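Local atomic coordinates of biliverdin reductase (Synechocystis sp., PDB entry 5B3T), a protein that probably reduces the tetrapyrrole biliverdin to bilirubin with NAD(P)H, as a two-domain enzyme of the Gfo/Idh/MocA family with a Rossmann-type nucleotide-binding domain. Residues A[23-37]-A[283-296]. Sequence-based numbering, arbitrary orientation.
Sequences YAAQRRAEVFRGDRR and RRGLFRQDTEAVLD. With PO4 (phosphate ion), chain C; PO4 (phosphate ion), chain E.
F287 is a knob of helix 283-296, its ring set in the hole formed by Y23, A24, R27 and R28. The small A24 lets it come close, F287 CZ lying 3.7 Å from A24 CB. Farther along, T291 lays its methyl CG2, anti to the backbone N, over one face of the F32 ring, 3.9 Å from the centroid, a CH-pi contact. V31 packs on T291 and R288.

Buried charge pairs up where the long arm of R28, bent at chi2 (-78°), passes the edge of F287. R28 NH1 and NH2 both grip D290 OD2, each at 2.9 Å, and NH1 also donates to T291 OG1; H129 binds D290 OD1. Beyond the helix end, R37 holds D35 side-on, while D35 OD1 also accepts the backbone N of R37 in an Asx turn. R37 NH1 then reaches D296 OD1 at 2.9 Å, and L295 CB lies over one face of the R37 guanidinium. D296 OD2 pairs with K302.

At the N-terminal ends the R283 guanidinium stacks on Y23 (centres 4.0 Å apart, planes at 20°), a cation-pi contact. Both bind a phosphate ion, probably from the crystallisation liquor: Y23 OH donates to its O4 at 2.6 Å, and R283 NE to its O3; the backbone N atoms of R283 and R284 donate too. Beside it the guanidinium groups of R27 and R284 meet, R27 NH1 2.9 Å from R284 NH1. E30 OE1 holds R27 NH1 in a salt bridge, and R27 NE donates to Y23 OH.

The crossing, at -55°, joins the first Rossmann helix, which carries the NADP-binding residues Y23 and A24, to a helix following strand 274-278 of the mixed sheet. Strands 14-19 and 100-104 lie beneath both helices, with F32 on V16, L295 on V14 and R28 on V102.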
ATOM      1  N   TYR A  23       2.343   0.034  11.054  1.00 17.79           N
ATOM      2  CA  TYR A  23       1.069  -0.659  11.234  1.00 18.97           C
ATOM      3  C   TYR A  23       1.062  -2.010  10.526  1.00 18.42           C
ATOM      4  O   TYR A  23       0.672  -3.026  11.113  1.00 19.34           O
ATOM      5  CB  TYR A  23      -0.080   0.218  10.730  1.00 19.78           C
ATOM      6  CG  TYR A  23      -1.442  -0.423  10.886  1.00 21.01           C
ATOM      7  CD1 TYR A  23      -1.962  -1.250   9.897  1.00 19.71           C
ATOM      8  CD2 TYR A  23      -2.205  -0.203  12.024  1.00 19.92           C
ATOM      9  CE1 TYR A  23      -3.200  -1.839  10.039  1.00 19.14           C
ATOM     10  CE2 TYR A  23      -3.448  -0.788  12.174  1.00 20.49           C
ATOM     11  CZ  TYR A  23      -3.939  -1.606  11.178  1.00 20.16           C
ATOM     12  OH  TYR A  23      -5.175  -2.192  11.318  1.00 19.71           O
ATOM     13  N   ALA A  24       1.468  -2.037   9.255  1.00 17.25           N
ATOM     14  CA  ALA A  24       1.446  -3.289   8.506  1.00 17.31           C
ATOM     15  C   ALA A  24       2.378  -4.317   9.133  1.00 17.74           C
ATOM     16  O   ALA A  24       2.034  -5.501   9.228  1.00 18.41           O
ATOM     17  CB  ALA A  24       1.821  -3.035   7.046  1.00 17.22           C
ATOM     18  N   ALA A  25       3.559  -3.882   9.576  1.00 17.54           N
ATOM     19  CA  ALA A  25       4.494  -4.798  10.218  1.00 18.39           C
ATOM     20  C   ALA A  25       3.918  -5.357  11.513  1.00 19.25           C
ATOM     21  O   ALA A  25       4.090  -6.544  11.815  1.00 16.94           O
ATOM     22  CB  ALA A  25       5.820  -4.087  10.486  1.00 18.03           C
ATOM     23  N   GLN A  26       3.230  -4.518  12.289  1.00 17.01           N
ATOM     24  CA  GLN A  26       2.677  -4.971  13.561  1.00 18.87           C
ATOM     25  C   GLN A  26       1.559  -5.985  13.348  1.00 19.77           C
ATOM     26  O   GLN A  26       1.502  -7.011  14.036  1.00 18.88           O
ATOM     27  CB  GLN A  26       2.182  -3.770  14.371  1.00 19.21           C
ATOM     28  CG  GLN A  26       3.303  -2.868  14.868  1.00 17.84           C
ATOM     29  CD  GLN A  26       2.799  -1.555  15.440  1.00 22.22           C
ATOM     30  OE1 GLN A  26       1.729  -1.498  16.046  1.00 24.20           O
ATOM     31  NE2 GLN A  26       3.570  -0.491  15.244  1.00 18.91           N
ATOM     32  N   ARG A  27       0.660  -5.717  12.396  1.00 17.63           N
ATOM     33  CA  ARG A  27      -0.420  -6.659  12.111  1.00 18.66           C
ATOM     34  C   ARG A  27       0.125  -7.998  11.628  1.00 19.10           C
ATOM     35  O   ARG A  27      -0.356  -9.057  12.047  1.00 18.49           O
ATOM     36  CB  ARG A  27      -1.378  -6.070  11.076  1.00 19.82           C
ATOM     37  CG  ARG A  27      -2.143  -4.852  11.561  1.00 20.21           C
ATOM     38  CD  ARG A  27      -2.837  -5.149  12.874  1.00 21.48           C
ATOM     39  NE  ARG A  27      -3.786  -4.108  13.249  1.00 27.44           N
ATOM     40  CZ  ARG A  27      -4.273  -3.955  14.477  1.00 24.96           C
ATOM     41  NH1 ARG A  27      -3.882  -4.772  15.446  1.00 24.98           N
ATOM     42  NH2 ARG A  27      -5.136  -2.983  14.739  1.00 24.85           N
ATOM     43  N   ARG A  28       1.123  -7.970  10.742  1.00 18.11           N
ATOM     44  CA  ARG A  28       1.744  -9.210  10.287  1.00 18.89           C
ATOM     45  C   ARG A  28       2.411  -9.939  11.446  1.00 20.00           C
ATOM     46  O   ARG A  28       2.284 -11.161  11.583  1.00 20.98           O
ATOM     47  CB  ARG A  28       2.763  -8.915   9.185  1.00 17.90           C
ATOM     48  CG  ARG A  28       2.184  -8.280   7.929  1.00 18.83           C
ATOM     49  CD  ARG A  28       1.478  -9.288   7.044  1.00 16.12           C
ATOM     50  NE  ARG A  28       1.116  -8.698   5.757  1.00 15.14           N
ATOM     51  CZ  ARG A  28       0.466  -9.342   4.794  1.00 17.67           C
ATOM     52  NH1 ARG A  28       0.101 -10.605   4.966  1.00 16.90           N
ATOM     53  NH2 ARG A  28       0.181  -8.723   3.655  1.00 17.62           N
ATOM     54  N   ALA A  29       3.131  -9.197  12.294  1.00 18.55           N
ATOM     55  CA  ALA A  29       3.822  -9.813  13.422  1.00 20.53           C
ATOM     56  C   ALA A  29       2.841 -10.487  14.372  1.00 21.02           C
ATOM     57  O   ALA A  29       3.119 -11.571  14.896  1.00 21.51           O
ATOM     58  CB  ALA A  29       4.648  -8.766  14.168  1.00 20.19           C
ATOM     59  N   GLU A  30       1.686  -9.858  14.603  1.00 20.65           N
ATOM     60  CA  GLU A  30       0.699 -10.436  15.510  1.00 22.31           C
ATOM     61  C   GLU A  30       0.227 -11.801  15.020  1.00 22.86           C
ATOM     62  O   GLU A  30       0.107 -12.744  15.812  1.00 23.37           O
ATOM     63  CB  GLU A  30      -0.482  -9.479  15.679  1.00 22.18           C
ATOM     64  CG  GLU A  30      -0.148  -8.217  16.467  1.00 22.15           C
ATOM     65  CD  GLU A  30      -1.257  -7.180  16.425  1.00 22.68           C
ATOM     66  OE1 GLU A  30      -2.138  -7.274  15.544  1.00 24.27           O
ATOM     67  OE2 GLU A  30      -1.246  -6.267  17.276  1.00 23.10           O
ATOM     68  N   VAL A  31      -0.025 -11.936  13.718  1.00 21.61           N
ATOM     69  CA  VAL A  31      -0.548 -13.194  13.193  1.00 22.44           C
ATOM     70  C   VAL A  31       0.559 -14.232  13.045  1.00 23.31           C
ATOM     71  O   VAL A  31       0.344 -15.421  13.304  1.00 24.40           O
ATOM     72  CB  VAL A  31      -1.283 -12.946  11.862  1.00 22.50           C
ATOM     73  CG1 VAL A  31      -1.808 -14.257  11.290  1.00 22.50           C
ATOM     74  CG2 VAL A  31      -2.423 -11.951  12.061  1.00 22.09           C
ATOM     75  N   PHE A  32       1.754 -13.809  12.622  1.00 21.71           N
ATOM     76  CA  PHE A  32       2.865 -14.748  12.485  1.00 23.75           C
ATOM     77  C   PHE A  32       3.200 -15.411  13.813  1.00 25.10           C
ATOM     78  O   PHE A  32       3.493 -16.613  13.859  1.00 25.23           O
ATOM     79  CB  PHE A  32       4.095 -14.036  11.920  1.00 21.09           C
ATOM     80  CG  PHE A  32       4.077 -13.886  10.432  1.00 21.60           C
ATOM     81  CD1 PHE A  32       3.746 -14.957   9.626  1.00 21.07           C
ATOM     82  CD2 PHE A  32       4.395 -12.676   9.838  1.00 19.64           C
ATOM     83  CE1 PHE A  32       3.730 -14.832   8.254  1.00 20.60           C
ATOM     84  CE2 PHE A  32       4.379 -12.544   8.464  1.00 19.57           C
ATOM     85  CZ  PHE A  32       4.047 -13.622   7.672  1.00 19.12           C
ATOM     86  N   ARG A  33       3.118 -14.630  14.866  1.00 24.57           N
ATOM     87  CA  ARG A  33       3.356 -15.120  16.200  1.00 27.96           C
ATOM     88  C   ARG A  33       2.268 -16.079  16.670  1.00 27.73           C
ATOM     89  O   ARG A  33       2.541 -17.112  17.180  1.00 25.94           O
ATOM     90  CB  ARG A  33       3.488 -13.973  17.210  1.00 29.66           C
ATOM     91  CG  ARG A  33       3.872 -14.414  18.605  1.00 34.25           C
ATOM     92  CD  ARG A  33       3.998 -13.299  19.624  1.00 36.48           C
ATOM     93  NE  ARG A  33       2.922 -12.315  19.547  1.00 40.07           N
ATOM     94  CZ  ARG A  33       2.780 -11.267  20.361  1.00 40.90           C
ATOM     95  NH1 ARG A  33       3.634 -11.095  21.376  1.00 38.85           N
ATOM     96  NH2 ARG A  33       1.772 -10.423  20.177  1.00 38.47           N
ATOM     97  N   GLY A  34       1.027 -15.697  16.455  1.00 26.18           N
ATOM     98  CA  GLY A  34      -0.110 -16.472  16.915  1.00 26.51           C
ATOM     99  C   GLY A  34      -0.290 -17.765  16.150  1.00 26.60           C
ATOM    100  O   GLY A  34      -0.745 -18.765  16.713  1.00 27.04           O
ATOM    101  N   ASP A  35       0.059 -17.771  14.864  1.00 26.21           N
ATOM    102  CA  ASP A  35      -0.096 -18.965  14.044  1.00 24.76           C
ATOM    103  C   ASP A  35       1.026 -19.948  14.349  1.00 27.52           C
ATOM    104  O   ASP A  35       2.200 -19.567  14.406  1.00 27.23           O
ATOM    105  CB  ASP A  35      -0.095 -18.603  12.561  1.00 25.07           C
ATOM    106  CG  ASP A  35      -0.767 -19.659  11.702  1.00 25.85           C
ATOM    107  OD1 ASP A  35      -0.205 -20.767  11.561  1.00 25.66           O
ATOM    108  OD2 ASP A  35      -1.860 -19.380  11.163  1.00 25.43           O
ATOM    109  N   ARG A  36       0.668 -21.215  14.542  1.00 26.66           N
ATOM    110  CA  ARG A  36       1.670 -22.219  14.869  1.00 28.91           C
ATOM    111  C   ARG A  36       2.517 -22.623  13.672  1.00 27.91           C
ATOM    112  O   ARG A  36       3.559 -23.260  13.855  1.00 29.10           O
ATOM    113  CB  ARG A  36       1.009 -23.467  15.444  1.00 32.83           C
ATOM    114  CG  ARG A  36       0.463 -24.394  14.384  1.00 34.74           C
ATOM    115  CD  ARG A  36      -0.009 -25.675  15.020  1.00 40.03           C
ATOM    116  NE  ARG A  36       0.519 -26.866  14.362  1.00 43.88           N
ATOM    117  CZ  ARG A  36       0.090 -27.327  13.192  1.00 50.19           C
ATOM    118  NH1 ARG A  36      -0.878 -26.694  12.541  1.00 46.56           N
ATOM    119  NH2 ARG A  36       0.624 -28.425  12.673  1.00 48.80           N
ATOM    120  N   ARG A  37       2.089 -22.285  12.455  1.00 26.90           N
ATOM    121  CA  ARG A  37       2.865 -22.617  11.269  1.00 27.90           C
ATOM    122  C   ARG A  37       4.043 -21.677  11.048  1.00 27.42           C
ATOM    123  O   ARG A  37       4.835 -21.915  10.129  1.00 27.71           O
ATOM    124  CB  ARG A  37       1.963 -22.604  10.032  1.00 24.55           C
ATOM    125  CG  ARG A  37       0.853 -23.647  10.045  1.00 27.10           C
ATOM    126  CD  ARG A  37      -0.163 -23.386   8.939  1.00 26.10           C
ATOM    127  NE  ARG A  37      -0.969 -22.197   9.207  1.00 23.19           N
ATOM    128  CZ  ARG A  37      -1.832 -21.666   8.347  1.00 24.19           C
ATOM    129  NH1 ARG A  37      -2.006 -22.215   7.151  1.00 23.32           N
ATOM    130  NH2 ARG A  37      -2.523 -20.584   8.681  1.00 23.84           N
ATOM    131  N   ARG A 283      -9.118  -3.656   9.175  1.00 16.92           N
ATOM    132  CA  ARG A 283      -7.892  -4.003   8.467  1.00 18.21           C
ATOM    133  C   ARG A 283      -7.180  -5.167   9.141  1.00 17.83           C
ATOM    134  O   ARG A 283      -6.497  -5.949   8.468  1.00 17.27           O
ATOM    135  CB  ARG A 283      -6.966  -2.789   8.393  1.00 16.68           C
ATOM    136  CG  ARG A 283      -7.488  -1.653   7.529  1.00 16.68           C
ATOM    137  CD  ARG A 283      -6.647  -0.409   7.736  1.00 17.02           C
ATOM    138  NE  ARG A 283      -6.678   0.019   9.131  1.00 16.45           N
ATOM    139  CZ  ARG A 283      -5.889   0.955   9.644  1.00 20.24           C
ATOM    140  NH1 ARG A 283      -4.996   1.565   8.877  1.00 19.91           N
ATOM    141  NH2 ARG A 283      -5.989   1.279  10.926  1.00 18.65           N
ATOM    142  N   ARG A 284      -7.330  -5.293  10.462  1.00 18.38           N
ATOM    143  CA  ARG A 284      -6.747  -6.419  11.183  1.00 19.41           C
ATOM    144  C   ARG A 284      -7.248  -7.744  10.625  1.00 19.06           C
ATOM    145  O   ARG A 284      -6.463  -8.671  10.396  1.00 18.29           O
ATOM    146  CB  ARG A 284      -7.078  -6.309  12.669  1.00 19.56           C
ATOM    147  CG  ARG A 284      -6.698  -7.529  13.490  1.00 22.08           C
ATOM    148  CD  ARG A 284      -7.521  -7.573  14.766  1.00 24.32           C
ATOM    149  NE  ARG A 284      -7.496  -6.285  15.452  1.00 23.73           N
ATOM    150  CZ  ARG A 284      -6.579  -5.933  16.347  1.00 25.22           C
ATOM    151  NH1 ARG A 284      -5.612  -6.778  16.675  1.00 26.88           N
ATOM    152  NH2 ARG A 284      -6.630  -4.735  16.915  1.00 26.10           N
ATOM    153  N   GLY A 285      -8.558  -7.852  10.402  1.00 18.10           N
ATOM    154  CA  GLY A 285      -9.100  -9.077   9.841  1.00 18.39           C
ATOM    155  C   GLY A 285      -8.575  -9.358   8.448  1.00 18.80           C
ATOM    156  O   GLY A 285      -8.292 -10.508   8.102  1.00 18.06           O
ATOM    157  N   LEU A 286      -8.428  -8.312   7.631  1.00 16.98           N
ATOM    158  CA  LEU A 286      -7.935  -8.502   6.269  1.00 17.17           C
ATOM    159  C   LEU A 286      -6.461  -8.884   6.259  1.00 17.24           C
ATOM    160  O   LEU A 286      -6.036  -9.709   5.442  1.00 17.21           O
ATOM    161  CB  LEU A 286      -8.171  -7.239   5.441  1.00 17.82           C
ATOM    162  CG  LEU A 286      -9.632  -6.892   5.148  1.00 19.11           C
ATOM    163  CD1 LEU A 286      -9.755  -5.456   4.662  1.00 18.08           C
ATOM    164  CD2 LEU A 286     -10.217  -7.859   4.128  1.00 18.90           C
ATOM    165  N   PHE A 287      -5.662  -8.290   7.152  1.00 17.29           N
ATOM    166  CA  PHE A 287      -4.263  -8.694   7.263  1.00 17.96           C
ATOM    167  C   PHE A 287      -4.143 -10.142   7.717  1.00 17.78           C
ATOM    168  O   PHE A 287      -3.280 -10.882   7.231  1.00 16.53           O
ATOM    169  CB  PHE A 287      -3.513  -7.776   8.232  1.00 15.20           C
ATOM    170  CG  PHE A 287      -2.827  -6.617   7.565  1.00 16.62           C
ATOM    171  CD1 PHE A 287      -1.771  -6.831   6.694  1.00 15.72           C
ATOM    172  CD2 PHE A 287      -3.225  -5.316   7.821  1.00 16.84           C
ATOM    173  CE1 PHE A 287      -1.133  -5.769   6.078  1.00 17.02           C
ATOM    174  CE2 PHE A 287      -2.589  -4.245   7.209  1.00 17.22           C
ATOM    175  CZ  PHE A 287      -1.542  -4.472   6.336  1.00 16.46           C
ATOM    176  N   ARG A 288      -4.999 -10.564   8.651  1.00 16.49           N
ATOM    177  CA  ARG A 288      -4.924 -11.933   9.151  1.00 19.40           C
ATOM    178  C   ARG A 288      -5.269 -12.938   8.060  1.00 20.37           C
ATOM    179  O   ARG A 288      -4.561 -13.936   7.877  1.00 19.54           O
ATOM    180  CB  ARG A 288      -5.846 -12.113  10.356  1.00 21.21           C
ATOM    181  CG  ARG A 288      -5.835 -13.539  10.894  1.00 24.67           C
ATOM    182  CD  ARG A 288      -6.628 -13.682  12.177  1.00 28.15           C
ATOM    183  NE  ARG A 288      -6.566 -15.049  12.684  1.00 29.86           N
ATOM    184  CZ  ARG A 288      -6.805 -15.392  13.947  1.00 34.72           C
ATOM    185  NH1 ARG A 288      -7.122 -14.464  14.840  1.00 34.52           N
ATOM    186  NH2 ARG A 288      -6.722 -16.663  14.315  1.00 37.16           N
ATOM    187  N   GLN A 289      -6.357 -12.695   7.323  1.00 18.22           N
ATOM    188  CA  GLN A 289      -6.727 -13.600   6.238  1.00 20.90           C
ATOM    189  C   GLN A 289      -5.622 -13.686   5.193  1.00 19.74           C
ATOM    190  O   GLN A 289      -5.322 -14.772   4.685  1.00 20.85           O
ATOM    191  CB  GLN A 289      -8.038 -13.148   5.592  1.00 21.27           C
ATOM    192  CG  GLN A 289      -9.237 -13.163   6.531  1.00 23.95           C
ATOM    193  CD  GLN A 289      -9.323 -14.442   7.346  1.00 31.98           C
ATOM    194  OE1 GLN A 289      -9.315 -14.409   8.578  1.00 36.06           O
ATOM    195  NE2 GLN A 289      -9.404 -15.577   6.662  1.00 30.95           N
ATOM    196  N   ASP A 290      -5.000 -12.552   4.862  1.00 17.97           N
ATOM    197  CA  ASP A 290      -3.923 -12.571   3.878  1.00 17.81           C
ATOM    198  C   ASP A 290      -2.701 -13.308   4.412  1.00 18.57           C
ATOM    199  O   ASP A 290      -2.086 -14.102   3.691  1.00 16.75           O
ATOM    200  CB  ASP A 290      -3.552 -11.150   3.469  1.00 18.67           C
ATOM    201  CG  ASP A 290      -2.587 -11.119   2.302  1.00 20.63           C
ATOM    202  OD1 ASP A 290      -3.043 -11.286   1.151  1.00 21.15           O
ATOM    203  OD2 ASP A 290      -1.374 -10.936   2.536  1.00 20.29           O
ATOM    204  N   THR A 291      -2.336 -13.061   5.672  1.00 17.79           N
ATOM    205  CA  THR A 291      -1.205 -13.767   6.263  1.00 18.64           C
ATOM    206  C   THR A 291      -1.459 -15.268   6.304  1.00 19.28           C
ATOM    207  O   THR A 291      -0.565 -16.066   5.999  1.00 18.13           O
ATOM    208  CB  THR A 291      -0.923 -13.239   7.670  1.00 17.77           C
ATOM    209  OG1 THR A 291      -0.677 -11.832   7.613  1.00 16.53           O
ATOM    210  CG2 THR A 291       0.297 -13.934   8.265  1.00 19.60           C
ATOM    211  N   GLU A 292      -2.678 -15.671   6.670  1.00 18.35           N
ATOM    212  CA  GLU A 292      -2.995 -17.093   6.727  1.00 19.75           C
ATOM    213  C   GLU A 292      -3.000 -17.716   5.336  1.00 21.24           C
ATOM    214  O   GLU A 292      -2.604 -18.876   5.169  1.00 22.00           O
ATOM    215  CB  GLU A 292      -4.335 -17.302   7.432  1.00 20.18           C
ATOM    216  CG  GLU A 292      -4.285 -16.970   8.917  1.00 22.33           C
ATOM    217  CD  GLU A 292      -5.631 -17.095   9.604  1.00 24.00           C
ATOM    218  OE1 GLU A 292      -6.658 -17.189   8.901  1.00 23.42           O
ATOM    219  OE2 GLU A 292      -5.660 -17.100  10.853  1.00 26.00           O
ATOM    220  N   ALA A 293      -3.435 -16.961   4.323  1.00 17.33           N
ATOM    221  CA  ALA A 293      -3.357 -17.457   2.953  1.00 19.26           C
ATOM    222  C   ALA A 293      -1.910 -17.664   2.526  1.00 21.12           C
ATOM    223  O   ALA A 293      -1.586 -18.650   1.852  1.00 19.60           O
ATOM    224  CB  ALA A 293      -4.069 -16.494   2.004  1.00 21.40           C
ATOM    225  N   VAL A 294      -1.022 -16.743   2.914  1.00 19.13           N
ATOM    226  CA  VAL A 294       0.397 -16.887   2.599  1.00 19.23           C
ATOM    227  C   VAL A 294       0.965 -18.125   3.275  1.00 18.92           C
ATOM    228  O   VAL A 294       1.691 -18.913   2.658  1.00 18.81           O
ATOM    229  CB  VAL A 294       1.164 -15.614   3.005  1.00 19.10           C
ATOM    230  CG1 VAL A 294       2.659 -15.873   3.035  1.00 18.66           C
ATOM    231  CG2 VAL A 294       0.839 -14.469   2.052  1.00 19.64           C
ATOM    232  N   LEU A 295       0.645 -18.318   4.553  1.00 19.01           N
ATOM    233  CA  LEU A 295       1.076 -19.522   5.250  1.00 22.28           C
ATOM    234  C   LEU A 295       0.544 -20.773   4.564  1.00 22.39           C
ATOM    235  O   LEU A 295       1.260 -21.770   4.428  1.00 20.87           O
ATOM    236  CB  LEU A 295       0.621 -19.464   6.710  1.00 20.49           C
ATOM    237  CG  LEU A 295       1.392 -18.421   7.524  1.00 20.69           C
ATOM    238  CD1 LEU A 295       0.862 -18.309   8.941  1.00 22.03           C
ATOM    239  CD2 LEU A 295       2.875 -18.763   7.531  1.00 22.32           C
ATOM    240  N   ASP A 296      -0.710 -20.728   4.110  1.00 22.60           N
ATOM    241  CA  ASP A 296      -1.282 -21.847   3.366  1.00 24.49           C
ATOM    242  C   ASP A 296      -0.439 -22.173   2.142  1.00 24.11           C
ATOM    243  O   ASP A 296      -0.066 -23.329   1.917  1.00 23.29           O
ATOM    244  CB  ASP A 296      -2.723 -21.527   2.954  1.00 24.59           C
ATOM    245  CG  ASP A 296      -3.759 -22.294   3.771  1.00 29.83           C
ATOM    246  OD1 ASP A 296      -3.939 -21.992   4.975  1.00 30.89           O
ATOM    247  OD2 ASP A 296      -4.424 -23.186   3.193  1.00 41.21           O
TER
HETATM  248  P   PO4 C 401      -8.356  -1.496  12.146  1.00 20.71           P
HETATM  249  O1  PO4 C 401      -9.425  -0.894  13.022  1.00 17.17           O
HETATM  250  O2  PO4 C 401      -8.282  -2.987  12.366  1.00 19.39           O
HETATM  251  O3  PO4 C 401      -8.690  -1.226  10.701  1.00 15.40           O
HETATM  252  O4  PO4 C 401      -7.024  -0.875  12.492  1.00 18.92           O
HETATM  253  P   PO4 E 403      -7.167 -16.792  18.006  1.00 55.13           P
HETATM  254  O1  PO4 E 403      -8.477 -17.194  18.641  1.00 48.66           O
HETATM  255  O2  PO4 E 403      -6.040 -17.024  18.984  1.00 54.44           O
HETATM  256  O3  PO4 E 403      -7.215 -15.329  17.634  1.00 47.66           O
HETATM  257  O4  PO4 E 403      -6.937 -17.619  16.764  1.00 51.72           O
HETATM  258  O   HOH W   1      -3.780  -8.922  11.392  1.00 18.70           O
HETATM  259  O   HOH W   2      -3.608 -17.666  12.350  1.00 28.58           O